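PDB 4DZH: amidohydrolase from Xanthomonas campestris pv. campestris, which probably deaminates adenosine-type substrates such as 5'-methylthioadenosine, as a zinc-dependent TIM-barrel hydrolase of the ATZ/TRZ family. Local coordinates for residues V214-L217 and A218-D222; Y177-R180 and A181-H185. All coordinates share one frame; numbering follows the deposited sequence.

Contact 1 of 2, residues V214-L217 and A218-D222; sequences VRML and ADQLD. With ZN (zinc ion), chain H.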
# COMPACT_ATOMS: atom_id res chain seq x y z
N VAL A 214 -9.75 7.44 35.54
CA VAL A 214 -9.77 6.35 34.58
C VAL A 214 -9.17 5.08 35.19
O VAL A 214 -9.68 3.97 34.99
CB VAL A 214 -8.96 6.74 33.34
CG1 VAL A 214 -8.57 5.50 32.48
CG2 VAL A 214 -9.73 7.75 32.52
N ARG A 215 -8.06 5.21 35.92
CA ARG A 215 -7.45 4.02 36.50
C ARG A 215 -8.44 3.31 37.45
O ARG A 215 -8.61 2.08 37.40
CB ARG A 215 -6.17 4.40 37.26
CG ARG A 215 -5.54 3.24 37.98
CD ARG A 215 -4.69 3.71 39.16
NE ARG A 215 -5.55 4.36 40.15
CZ ARG A 215 -6.35 3.70 40.98
NH1 ARG A 215 -6.39 2.37 40.94
NH2 ARG A 215 -7.11 4.36 41.84
N MET A 216 -9.08 4.10 38.32
CA MET A 216 -10.00 3.54 39.29
C MET A 216 -11.22 2.87 38.65
O MET A 216 -11.58 1.75 39.02
CB MET A 216 -10.42 4.60 40.30
CG MET A 216 -11.42 4.10 41.30
SD MET A 216 -13.09 4.51 40.83
CE MET A 216 -13.09 6.27 41.18
N LEU A 217 -11.84 3.56 37.69
CA LEU A 217 -13.03 3.05 37.02
C LEU A 217 -12.72 1.89 36.07
O LEU A 217 -13.52 0.98 35.94
CB LEU A 217 -13.78 4.17 36.28
CG LEU A 217 -14.37 5.27 37.19
CD1 LEU A 217 -15.00 6.40 36.40
CD2 LEU A 217 -15.40 4.66 38.13
N ALA A 218 -11.55 1.91 35.43
CA ALA A 218 -11.20 0.79 34.56
C ALA A 218 -11.03 -0.52 35.36
O ALA A 218 -11.41 -1.59 34.90
CB ALA A 218 -9.96 1.09 33.78
N ASP A 219 -10.45 -0.44 36.56
CA ASP A 219 -10.40 -1.61 37.45
C ASP A 219 -11.80 -1.97 37.97
O ASP A 219 -12.21 -3.12 37.87
CB ASP A 219 -9.44 -1.36 38.62
CG ASP A 219 -9.54 -2.43 39.72
OD1 ASP A 219 -9.09 -3.58 39.49
OD2 ASP A 219 -10.07 -2.11 40.82
N GLN A 220 -12.54 -0.99 38.47
CA GLN A 220 -13.90 -1.22 38.98
C GLN A 220 -14.87 -1.84 37.97
O GLN A 220 -15.67 -2.71 38.31
CB GLN A 220 -14.48 0.10 39.50
CG GLN A 220 -15.91 0.03 39.99
CD GLN A 220 -16.45 1.40 40.40
OE1 GLN A 220 -15.78 2.17 41.08
NE2 GLN A 220 -17.68 1.70 39.97
N LEU A 221 -14.84 -1.34 36.74
CA LEU A 221 -15.83 -1.77 35.74
C LEU A 221 -15.26 -2.81 34.80
O LEU A 221 -15.96 -3.30 33.89
CB LEU A 221 -16.34 -0.58 34.93
CG LEU A 221 -16.87 0.59 35.74
CD1 LEU A 221 -17.07 1.79 34.83
CD2 LEU A 221 -18.18 0.22 36.47
N ASP A 222 -13.98 -3.14 34.99
CA ASP A 222 -13.30 -4.14 34.16
C ASP A 222 -13.29 -3.75 32.66
O ASP A 222 -13.91 -4.42 31.80
CB ASP A 222 -13.91 -5.53 34.37
CG ASP A 222 -13.08 -6.63 33.71
OD1 ASP A 222 -11.85 -6.45 33.60
OD2 ASP A 222 -13.68 -7.66 33.32
ZN ZN H . -17.87 -4.25 33.42
O HOH W 1 -16.72 -4.83 31.68
O HOH W 2 -19.06 -5.72 32.49
O HOH W 3 -18.40 -4.54 35.55

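Contact 2 of 2, residues Y177-R180 and A181-H185; sequences YFAR and AGELH. With ZN (zinc ion), chain H.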
# COMPACT_ATOMS: atom_id res chain seq x y z
N TYR A 177 -18.08 13.65 30.99
CA TYR A 177 -17.35 12.66 30.21
C TYR A 177 -17.41 11.31 30.92
O TYR A 177 -17.64 10.26 30.30
CB TYR A 177 -15.87 13.06 30.00
CG TYR A 177 -15.65 14.05 28.85
CD1 TYR A 177 -15.69 13.64 27.52
CD2 TYR A 177 -15.36 15.41 29.12
CE1 TYR A 177 -15.50 14.56 26.47
CE2 TYR A 177 -15.15 16.32 28.08
CZ TYR A 177 -15.21 15.90 26.77
OH TYR A 177 -15.01 16.79 25.72
N PHE A 178 -17.22 11.32 32.23
CA PHE A 178 -17.26 10.07 32.96
C PHE A 178 -18.70 9.51 33.08
O PHE A 178 -18.86 8.29 33.10
CB PHE A 178 -16.55 10.19 34.31
CG PHE A 178 -15.03 10.23 34.18
CD1 PHE A 178 -14.30 9.05 34.03
CD2 PHE A 178 -14.34 11.45 34.21
CE1 PHE A 178 -12.91 9.09 33.90
CE2 PHE A 178 -12.94 11.50 34.11
CZ PHE A 178 -12.22 10.32 33.97
N ALA A 179 -19.72 10.37 33.12
CA ALA A 179 -21.12 9.90 33.21
C ALA A 179 -21.44 9.17 31.90
O ALA A 179 -21.96 8.05 31.93
CB ALA A 179 -22.07 11.07 33.42
N ARG A 180 -21.13 9.81 30.76
CA ARG A 180 -21.25 9.09 29.47
C ARG A 180 -20.49 7.76 29.42
O ARG A 180 -21.03 6.78 28.88
CB ARG A 180 -20.80 9.93 28.26
CG ARG A 180 -21.35 11.33 28.18
CD ARG A 180 -22.73 11.39 27.65
NE ARG A 180 -22.82 12.48 26.69
CZ ARG A 180 -23.76 12.58 25.76
NH1 ARG A 180 -24.71 11.64 25.67
NH2 ARG A 180 -23.77 13.62 24.91
N ALA A 181 -19.24 7.74 29.89
CA ALA A 181 -18.48 6.49 29.89
C ALA A 181 -19.21 5.42 30.69
O ALA A 181 -19.39 4.28 30.22
CB ALA A 181 -17.07 6.70 30.43
N GLY A 182 -19.69 5.80 31.87
CA GLY A 182 -20.40 4.84 32.70
C GLY A 182 -21.68 4.36 32.04
O GLY A 182 -22.02 3.17 32.13
N GLU A 183 -22.38 5.26 31.36
CA GLU A 183 -23.61 4.87 30.67
C GLU A 183 -23.29 3.88 29.54
O GLU A 183 -24.02 2.91 29.32
CB GLU A 183 -24.35 6.08 30.12
CG GLU A 183 -24.99 6.97 31.20
CD GLU A 183 -25.48 8.32 30.67
OE1 GLU A 183 -25.80 8.43 29.46
OE2 GLU A 183 -25.54 9.29 31.47
N LEU A 184 -22.17 4.10 28.85
CA LEU A 184 -21.80 3.26 27.74
C LEU A 184 -21.51 1.86 28.24
O LEU A 184 -21.98 0.87 27.68
CB LEU A 184 -20.57 3.83 27.01
CG LEU A 184 -20.15 3.05 25.76
CD1 LEU A 184 -21.12 3.26 24.58
CD2 LEU A 184 -18.69 3.40 25.37
N HIS A 185 -20.72 1.77 29.30
CA HIS A 185 -20.41 0.47 29.88
C HIS A 185 -21.65 -0.30 30.35
O HIS A 185 -21.78 -1.49 30.06
CB HIS A 185 -19.40 0.64 31.03
CG HIS A 185 -19.26 -0.58 31.88
ND1 HIS A 185 -20.09 -0.85 32.94
CD2 HIS A 185 -18.41 -1.64 31.79
CE1 HIS A 185 -19.75 -2.01 33.48
NE2 HIS A 185 -18.74 -2.51 32.80
ZN ZN H . -17.87 -4.25 33.42
O HOH W 4 -24.58 8.92 26.86
O HOH W 1 -16.72 -4.83 31.68
O HOH W 2 -19.06 -5.72 32.49
O HOH W 3 -18.40 -4.54 35.55

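Contact 1 of 2, residues V214-L217 and A218-D222
A Schellman motif closes helix 208-221 of the TIM barrel, and the last turns leading into it run from Val-214 to Asp-222. Four successive i to i+4 bonds carry the helix forward, from Ala-218 N to Val-214 O at 2.8 Å through to Leu-221 N to Leu-217 O, also 2.8 Å. The break comes at Asp-222, whose phi is positive (60°): Met-223 N turns back to Ala-218 O, while Asp-222 N makes a weak bond of 3.4 Å to Asp-219 O. At this helix end Asp-222 OD1 also forms a salt bridge with Arg-260. On the outer side Gln-220 lies alongside Leu-217, pointing the same way. Its CG stands anti to the backbone N (chi1 177°) and the chain stays extended, which brings Gln-220 OE1 to 3.9 Å from the CD2 branch of Leu-217. Leu-221 CG comes within 3.4 Å of Leu-217 O, and its CD1 makes an apolar contact of 4.3 Å with Leu-217 CB. On the inner side Val-214 and Ala-218 face Phe-198 of strand 194-200 and Val-225 of strand 225-229. The carbonyl oxygen of Leu-221 ligates a zinc ion that His-185 and three waters also bind. One of these waters donates to Asp-222 O at 2.8 Å, and Leu-221 O itself lies 2.2 Å from the zinc.

Contact 2 of 2, residues Y177-R180 and A181-H185
A water bridges Arg-180 and Glu-183, two oppositely charged side chains on helix 174-188 whose charged atoms do not meet directly: Arg-180 NH1 is 5.1 Å from Glu-183 OE1. This helix is the crossover of a beta-alpha-beta unit of the TIM barrel, between strands 156-163 and 194-200. The water accepts from Arg-180 NH1 at 3.0 Å and donates to Glu-183 OE1 at 2.9 Å, joining positions i and i+3 on the outer face. Bends at chi2 (-80°) and chi3 fold the arginine chain outward and back toward the N-terminal end of the helix, where the guanidinium meets Trp-170: NH2 bonds the backbone oxygen and the group makes a cation-pi contact with the indole. Glu-183 CG passes 3.3 Å from Ala-179 O, the same oxygen that accepts a hydrogen bond from Glu-183 N. Beneath these charges the main chain is regular, each amide from Ala-181 to Leu-184 bonding the carbonyl four residues back, as Leu-184 N does to Arg-180 O at 2.9 Å. On the buried side Ala-181 touches Ala-161 and Phe-198, Leu-184 reaches Val-159 and Thr-196, and Tyr-177 OH bonds Phe-166 O and Thr-168 OG1. The one side chain here that binds metal is His-185. With CG anti to the backbone N (chi1 167°), its ring leads away from the preceding turn, and His-185 NE2 coordinates the zinc ion at 2.0 Å.

How the contacts relate
Contacts 1 and 2 belong to neighbouring helices of the barrel, 208-221 and 174-188, with centres about 12 Å apart. Two sets of interactions tie them together. The first is apolar: the Phe-178 ring lies against the other helix, with Phe-178 CD1 3.6 Å from Leu-217 CD1 and Phe-178 CE1 3.7 Å from Val-214 CG2. The second is the shared zinc, to which 181-185 gives a side-chain nitrogen and 218-222 a backbone oxygen; these ligands, His-185 NE2 and Leu-221 O, are 3.1 Å apart. The waters on this metal are thus common to both contacts. This site is distinct from the zinc site formed by His-79, His-81, His-228 and Asp-316.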